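Local coordinates for protein putative XRE-family transcriptional regulator (Rhodococcus sp., PDB 2OFY) that probably binds DNA through a helix-turn-helix domain, as a putative transcriptional regulator of the XRE family, at residues 19-24 with 65-70; 35-40 with 60-65. All blocks are in the same frame, centred on the assembly; numbering follows the deposited sequence. Where two conformers were deposited one is given.

Interaction 1: 19-24 with 65-70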
ATOM      1  N   GLU A  19      -2.276 -14.585   1.394  1.00 20.38           N
ATOM      2  CA  GLU A  19      -1.543 -15.852   1.335  0.70 21.21           C
ATOM      3  C   GLU A  19      -0.047 -15.628   1.446  1.00 21.26           C
ATOM      4  O   GLU A  19       0.634 -16.387   2.165  1.00 20.55           O
ATOM      5  CB  GLU A  19      -1.836 -16.595   0.023  0.70 21.98           C
ATOM      6  CG  GLU A  19      -1.196 -18.018   0.020  0.70 23.14           C
ATOM      7  CD  GLU A  19      -1.192 -18.744  -1.334  0.70 24.17           C
ATOM      8  OE1 GLU A  19      -1.910 -18.306  -2.259  0.70 26.88           O
ATOM      9  OE2 GLU A  19      -0.470 -19.773  -1.465  0.70 23.01           O
ATOM     10  N   LEU A  20       0.470 -14.608   0.769  1.00 18.64           N
ATOM     11  CA  LEU A  20       1.926 -14.299   0.823  1.00 21.35           C
ATOM     12  C   LEU A  20       2.380 -13.888   2.230  1.00 20.05           C
ATOM     13  O   LEU A  20       3.435 -14.365   2.718  1.00 20.12           O
ATOM     14  CB  LEU A  20       2.197 -13.116  -0.106  1.00 22.40           C
ATOM     15  CG  LEU A  20       3.246 -13.110  -1.169  1.00 30.48           C
ATOM     16  CD1 LEU A  20       3.517 -14.520  -1.755  1.00 28.57           C
ATOM     17  CD2 LEU A  20       2.739 -12.159  -2.230  1.00 25.95           C
ATOM     18  N   LEU A  21       1.574 -13.061   2.889  1.00 19.92           N
ATOM     19  CA  LEU A  21       1.862 -12.614   4.265  1.00 19.09           C
ATOM     20  C   LEU A  21       1.783 -13.832   5.216  1.00 20.29           C
ATOM     21  O   LEU A  21       2.617 -13.998   6.122  1.00 20.07           O
ATOM     22  CB  LEU A  21       0.880 -11.529   4.713  1.00 19.67           C
ATOM     23  CG  LEU A  21       1.140 -10.230   3.923  1.00 19.02           C
ATOM     24  CD1 LEU A  21       0.087  -9.199   4.294  1.00 18.84           C
ATOM     25  CD2 LEU A  21       2.565  -9.695   4.169  1.00 20.72           C
ATOM     26  N   ARG A  22       0.773 -14.678   5.012  1.00 19.63           N
ATOM     27  CA  ARG A  22       0.655 -15.873   5.867  1.00 19.06           C
ATOM     28  C   ARG A  22       1.891 -16.787   5.707  1.00 19.77           C
ATOM     29  O   ARG A  22       2.440 -17.240   6.705  1.00 18.71           O
ATOM     30  CB  ARG A  22      -0.668 -16.638   5.558  1.00 17.26           C
ATOM     31  CG  ARG A  22      -0.837 -18.013   6.290  1.00 21.27           C
ATOM     32  CD  ARG A  22      -0.737 -17.816   7.718  1.00 25.63           C
ATOM     33  NE  ARG A  22      -0.670 -19.057   8.510  1.00 24.24           N
ATOM     34  CZ  ARG A  22       0.436 -19.493   9.087  1.00 21.50           C
ATOM     35  NH1 ARG A  22       1.590 -18.856   8.903  1.00 19.99           N
ATOM     36  NH2 ARG A  22       0.380 -20.593   9.820  1.00 24.13           N
ATOM     37  N   SER A  23       2.305 -17.022   4.468  1.00 19.95           N
ATOM     38  CA  SER A  23       3.467 -17.887   4.210  1.00 20.59           C
ATOM     39  C   SER A  23       4.703 -17.241   4.820  1.00 19.75           C
ATOM     40  O   SER A  23       5.550 -17.942   5.408  1.00 18.80           O
ATOM     41  CB  SER A  23       3.668 -18.057   2.701  1.00 22.38           C
ATOM     42  OG  SER A  23       2.608 -18.854   2.188  1.00 28.56           O
ATOM     43  N   ALA A  24       4.843 -15.914   4.696  1.00 16.40           N
ATOM     44  CA  ALA A  24       6.016 -15.216   5.285  1.00 16.49           C
ATOM     45  C   ALA A  24       6.035 -15.301   6.816  1.00 16.13           C
ATOM     46  O   ALA A  24       7.096 -15.481   7.444  1.00 17.64           O
ATOM     47  CB  ALA A  24       6.132 -13.785   4.839  1.00 16.34           C
ATOM     48  N   ARG A  65       7.452  -5.226   7.239  1.00 21.04           N
ATOM     49  CA  ARG A  65       8.714  -4.946   7.977  1.00 22.45           C
ATOM     50  C   ARG A  65       8.947  -5.963   9.116  1.00 21.56           C
ATOM     51  O   ARG A  65      10.038  -6.455   9.278  1.00 22.35           O
ATOM     52  CB  ARG A  65       8.813  -3.516   8.443  1.00 22.24           C
ATOM     53  CG  ARG A  65       7.668  -2.969   9.188  1.00 27.08           C
ATOM     54  CD  ARG A  65       7.855  -2.996  10.690  1.00 31.06           C
ATOM     55  NE  ARG A  65       6.756  -2.327  11.374  1.00 25.07           N
ATOM     56  CZ  ARG A  65       6.713  -2.134  12.680  1.00 32.71           C
ATOM     57  NH1 ARG A  65       7.742  -2.562  13.425  1.00 33.68           N
ATOM     58  NH2 ARG A  65       5.672  -1.483  13.232  1.00 30.21           N
ATOM     59  N   VAL A  66       7.908  -6.288   9.885  1.00 20.81           N
ATOM     60  CA  VAL A  66       8.012  -7.255  10.989  1.00 20.36           C
ATOM     61  C   VAL A  66       8.477  -8.608  10.430  1.00 20.68           C
ATOM     62  O   VAL A  66       9.286  -9.318  11.084  1.00 21.37           O
ATOM     63  CB  VAL A  66       6.678  -7.387  11.772  1.00 19.72           C
ATOM     64  CG1 VAL A  66       6.702  -8.581  12.775  1.00 18.88           C
ATOM     65  CG2 VAL A  66       6.306  -6.027  12.520  1.00 18.30           C
ATOM     66  N   LEU A  67       7.987  -8.952   9.230  1.00 21.04           N
ATOM     67  CA  LEU A  67       8.286 -10.242   8.590  1.00 20.76           C
ATOM     68  C   LEU A  67       9.555 -10.234   7.751  1.00 21.56           C
ATOM     69  O   LEU A  67       9.873 -11.258   7.106  1.00 21.31           O
ATOM     70  CB  LEU A  67       7.094 -10.715   7.740  1.00 20.94           C
ATOM     71  CG  LEU A  67       5.778 -10.823   8.503  1.00 20.10           C
ATOM     72  CD1 LEU A  67       4.705 -11.136   7.455  1.00 18.59           C
ATOM     73  CD2 LEU A  67       5.878 -11.980   9.556  1.00 19.11           C
ATOM     74  N   ASP A  68      10.298  -9.110   7.779  1.00 20.56           N
ATOM     75  CA  ASP A  68      11.479  -8.920   6.933  1.00 21.43           C
ATOM     76  C   ASP A  68      11.205  -9.255   5.494  1.00 20.85           C
ATOM     77  O   ASP A  68      11.998  -9.945   4.817  1.00 20.22           O
ATOM     78  CB  ASP A  68      12.653  -9.741   7.410  1.00 23.35           C
ATOM     79  CG  ASP A  68      13.760  -8.876   7.884  1.00 29.84           C
ATOM     80  OD1 ASP A  68      14.729  -8.704   7.102  1.00 35.84           O
ATOM     81  OD2 ASP A  68      13.637  -8.338   9.014  1.00 34.73           O
ATOM     82  N   LEU A  69      10.091  -8.725   5.037  1.00 19.96           N
ATOM     83  CA  LEU A  69       9.606  -9.035   3.707  1.00 22.74           C
ATOM     84  C   LEU A  69       9.663  -7.726   2.901  1.00 24.68           C
ATOM     85  O   LEU A  69       9.293  -6.679   3.418  1.00 22.69           O
ATOM     86  CB  LEU A  69       8.200  -9.594   3.900  1.00 23.29           C
ATOM     87  CG  LEU A  69       7.358 -10.017   2.741  1.00 23.51           C
ATOM     88  CD1 LEU A  69       7.997 -11.233   2.051  1.00 22.49           C
ATOM     89  CD2 LEU A  69       5.874 -10.305   3.195  1.00 21.48           C
ATOM     90  N   SER A  70      10.224  -7.760   1.685  1.00 29.57           N
ATOM     91  CA  SER A  70      10.265  -6.554   0.852  1.00 30.90           C
ATOM     92  C   SER A  70       8.921  -6.330   0.167  1.00 32.63           C
ATOM     93  O   SER A  70       8.369  -7.260  -0.421  1.00 33.48           O
ATOM     94  CB  SER A  70      11.354  -6.677  -0.235  1.00 33.58           C
ATOM     95  OG  SER A  70      11.158  -5.742  -1.298  1.00 35.36           O
TER
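L21 and A24 on helix 8-25 meet L67 and L69, at and just past the end of helix 57-66, and so join the first helix of an XRE-type helix-turn-helix domain to the turn that follows its fourth. All four are aliphatic, as suits a contact without hydrogen bonds. L21 reaches over with one branch: its CD2 lies 3.5 Å from CD2 of L69 and 4.2 Å from CD1 of L67. Its side chain runs at about a right angle to both leucines, and its CD2 is the atom that both touch. L69 can aim its CD2 this way because its CG lies anti to the backbone N (chi1 179°), whereas in L67 CG sits beside the backbone N. The CB of A24, pointing toward the other segment, touches both, 3.9 Å from L69 CD2 and 4.0 Å from L67 CD1. Alanine suits this place, where the CA atoms of A24 and L67 approach to 6.4 Å. The turn is a Schellman motif: D68 takes positive phi (49°), ending the helix, with L67 and L69, on either side of it in sequence, both directed at helix 8-25. S70 serves as N-cap of helix 71-75, and its OG also hydrogen-bonds D72 OD2 of the second subunit. L67 CD1 also touches backbone, lying 3.8 Å from the carbonyl O of L21.

Interaction 2: 35-40 with 60-65; sequences FDAGIS and IAAVAR
The turn of the helix-turn-helix, residues 38-40 between helix 30-37 and helix 41-48, packs here with the end of helix 30-37 against helix 57-66. The backbones come closest at A37 and A62, whose CA atoms are 5.1 Å apart, as small side chains allow. The CB of A62 points at the other segment and rests 3.6 Å from the carbonyl O of A37, while the CB of A37 lies 3.9 Å from CG2 of V63. That same V63 methyl takes CD1 of I39 at 3.8 Å, the isoleucine and valine side chains crossing at about a right angle. I39 puts CG1 between its backbone N and carbonyl carbon (chi1 64°), and from there CD1 extends to the valine. Helix 41-48 is probably the recognition helix, as in other XRE-family domains, and the turn leading into it begins at G38, whose positive phi (76°), easy for glycine, closes helix 30-37 in a Schellman motif; S40 caps the next helix through T43 N. At the exposed side R65, bent at chi2 (98°), lays one face of its guanidinium over CA of A37, with NH2 3.8 Å away. D36 O lies close to the guanidinium but at a poor angle, and a water links them instead, donating to D36 O at 2.7 Å and accepting from R65 NH1 at 2.9 Å.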
ATOM      1  N   PHE A  35       1.292  -7.578  17.396  1.00 16.44           N
ATOM      2  CA  PHE A  35       1.871  -6.653  18.389  1.00 16.24           C
ATOM      3  C   PHE A  35       3.006  -5.801  17.811  1.00 16.73           C
ATOM      4  O   PHE A  35       3.013  -4.584  18.017  1.00 17.10           O
ATOM      5  CB  PHE A  35       2.346  -7.362  19.669  1.00 15.74           C
ATOM      6  CG  PHE A  35       3.054  -6.435  20.663  1.00 16.28           C
ATOM      7  CD1 PHE A  35       2.342  -5.500  21.447  1.00 16.02           C
ATOM      8  CD2 PHE A  35       4.439  -6.478  20.805  1.00 18.29           C
ATOM      9  CE1 PHE A  35       3.014  -4.653  22.328  1.00 17.11           C
ATOM     10  CE2 PHE A  35       5.112  -5.626  21.691  1.00 18.41           C
ATOM     11  CZ  PHE A  35       4.399  -4.714  22.465  1.00 17.44           C
ATOM     12  N   ASP A  36       3.961  -6.433  17.120  1.00 15.81           N
ATOM     13  CA  ASP A  36       5.128  -5.737  16.584  1.00 16.41           C
ATOM     14  C   ASP A  36       4.743  -4.781  15.443  1.00 17.14           C
ATOM     15  O   ASP A  36       5.401  -3.760  15.268  1.00 18.30           O
ATOM     16  CB  ASP A  36       6.206  -6.745  16.063  1.00 17.19           C
ATOM     17  CG  ASP A  36       6.918  -7.512  17.185  1.00 19.24           C
ATOM     18  OD1 ASP A  36       6.724  -7.217  18.401  1.00 18.19           O
ATOM     19  OD2 ASP A  36       7.721  -8.452  16.863  1.00 21.07           O
ATOM     20  N   ALA A  37       3.682  -5.108  14.715  1.00 17.16           N
ATOM     21  CA  ALA A  37       3.175  -4.286  13.581  1.00 18.58           C
ATOM     22  C   ALA A  37       2.223  -3.186  14.054  1.00 18.66           C
ATOM     23  O   ALA A  37       1.869  -2.252  13.315  1.00 18.75           O
ATOM     24  CB  ALA A  37       2.496  -5.176  12.522  1.00 19.87           C
ATOM     25  N   GLY A  38       1.785  -3.312  15.302  1.00 18.97           N
ATOM     26  CA  GLY A  38       0.846  -2.348  15.893  1.00 19.53           C
ATOM     27  C   GLY A  38      -0.592  -2.520  15.410  1.00 20.02           C
ATOM     28  O   GLY A  38      -1.373  -1.527  15.319  1.00 20.92           O
ATOM     29  N   ILE A  39      -1.002  -3.755  15.189  1.00 17.40           N
ATOM     30  CA  ILE A  39      -2.376  -3.994  14.750  1.00 17.36           C
ATOM     31  C   ILE A  39      -3.052  -5.062  15.594  1.00 17.13           C
ATOM     32  O   ILE A  39      -2.394  -5.690  16.448  1.00 17.80           O
ATOM     33  CB  ILE A  39      -2.417  -4.396  13.263  1.00 17.58           C
ATOM     34  CG1 ILE A  39      -1.687  -5.734  13.017  1.00 17.70           C
ATOM     35  CG2 ILE A  39      -1.867  -3.238  12.362  1.00 18.35           C
ATOM     36  CD1 ILE A  39      -1.934  -6.330  11.558  1.00 17.98           C
ATOM     37  N   SER A  40      -4.350  -5.287  15.389  1.00 17.03           N
ATOM     38  CA  SER A  40      -4.998  -6.362  16.139  1.00 16.95           C
ATOM     39  C   SER A  40      -4.800  -7.705  15.456  1.00 16.21           C
ATOM     40  O   SER A  40      -4.580  -7.766  14.236  1.00 15.79           O
ATOM     41  CB  SER A  40      -6.491  -6.119  16.261  1.00 16.81           C
ATOM     42  OG  SER A  40      -7.075  -6.067  14.972  1.00 16.95           O
ATOM     43  N   ILE A  60       0.076  -2.796   5.629  1.00 18.93           N
ATOM     44  CA  ILE A  60       0.815  -3.843   4.932  1.00 18.53           C
ATOM     45  C   ILE A  60       2.332  -3.586   5.100  1.00 18.73           C
ATOM     46  O   ILE A  60       3.127  -4.531   5.316  1.00 20.24           O
ATOM     47  CB  ILE A  60       0.385  -3.930   3.478  1.00 19.57           C
ATOM     48  CG1 ILE A  60      -1.111  -4.285   3.372  1.00 19.01           C
ATOM     49  CG2 ILE A  60       1.263  -4.885   2.729  1.00 19.80           C
ATOM     50  CD1 ILE A  60      -1.544  -5.572   4.124  1.00 20.73           C
ATOM     51  N   ALA A  61       2.725  -2.313   4.995  1.00 18.35           N
ATOM     52  CA  ALA A  61       4.103  -1.945   5.215  1.00 17.92           C
ATOM     53  C   ALA A  61       4.586  -2.388   6.598  1.00 18.84           C
ATOM     54  O   ALA A  61       5.678  -2.844   6.744  1.00 19.23           O
ATOM     55  CB  ALA A  61       4.258  -0.417   5.047  1.00 18.35           C
ATOM     56  N   ALA A  62       3.768  -2.201   7.625  1.00 17.34           N
ATOM     57  CA  ALA A  62       4.217  -2.483   8.978  1.00 19.53           C
ATOM     58  C   ALA A  62       4.359  -3.990   9.128  1.00 18.64           C
ATOM     59  O   ALA A  62       5.263  -4.465   9.814  1.00 18.38           O
ATOM     60  CB  ALA A  62       3.230  -1.918   9.975  1.00 20.39           C
ATOM     61  N   VAL A  63       3.416  -4.727   8.565  1.00 18.88           N
ATOM     62  CA  VAL A  63       3.442  -6.200   8.733  1.00 19.57           C
ATOM     63  C   VAL A  63       4.659  -6.720   7.944  1.00 19.29           C
ATOM     64  O   VAL A  63       5.437  -7.559   8.426  1.00 20.45           O
ATOM     65  CB  VAL A  63       2.169  -6.861   8.260  1.00 19.77           C
ATOM     66  CG1 VAL A  63       2.356  -8.429   8.145  1.00 21.99           C
ATOM     67  CG2 VAL A  63       0.987  -6.460   9.157  1.00 19.70           C
ATOM     68  N   ALA A  64       4.842  -6.230   6.739  1.00 19.82           N
ATOM     69  CA  ALA A  64       6.007  -6.657   5.918  1.00 21.14           C
ATOM     70  C   ALA A  64       7.313  -6.399   6.628  1.00 21.05           C
ATOM     71  O   ALA A  64       8.217  -7.265   6.649  1.00 21.38           O
ATOM     72  CB  ALA A  64       5.978  -5.967   4.479  1.00 20.10           C
ATOM     73  N   ARG A  65       7.452  -5.226   7.239  1.00 21.04           N
ATOM     74  CA  ARG A  65       8.714  -4.946   7.977  1.00 22.45           C
ATOM     75  C   ARG A  65       8.947  -5.963   9.116  1.00 21.56           C
ATOM     76  O   ARG A  65      10.038  -6.455   9.278  1.00 22.35           O
ATOM     77  CB  ARG A  65       8.813  -3.516   8.443  1.00 22.24           C
ATOM     78  CG  ARG A  65       7.668  -2.969   9.188  1.00 27.08           C
ATOM     79  CD  ARG A  65       7.855  -2.996  10.690  1.00 31.06           C
ATOM     80  NE  ARG A  65       6.756  -2.327  11.374  1.00 25.07           N
ATOM     81  CZ  ARG A  65       6.713  -2.134  12.680  1.00 32.71           C
ATOM     82  NH1 ARG A  65       7.742  -2.562  13.425  1.00 33.68           N
ATOM     83  NH2 ARG A  65       5.672  -1.483  13.232  1.00 30.21           N
TER
HETATM   84  O   HOH W   1       7.862  -3.294  16.235  1.00 45.88           O

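How the interactions relate
Both interactions use helix 57-66, interaction 1 at its C-terminal end and interaction 2 one turn earlier, at A62 to R65, so this helix binds helix 8-25 and helix 30-37 into one domain. Each is partly buried, with L21 the buried residue of interaction 1 and A37 and V63 those of interaction 2. The first is purely aliphatic and built from leucine branches; the second packs A37 on V63, with I39 and A62 partly exposed and a water-bridged arginine at the surface. They also touch directly: L69 N probably donates to A64 O, V66 CG2 packs on the backbone of D36 and A37, and L21 meets I60. Each includes a helix-ending turn of positive phi.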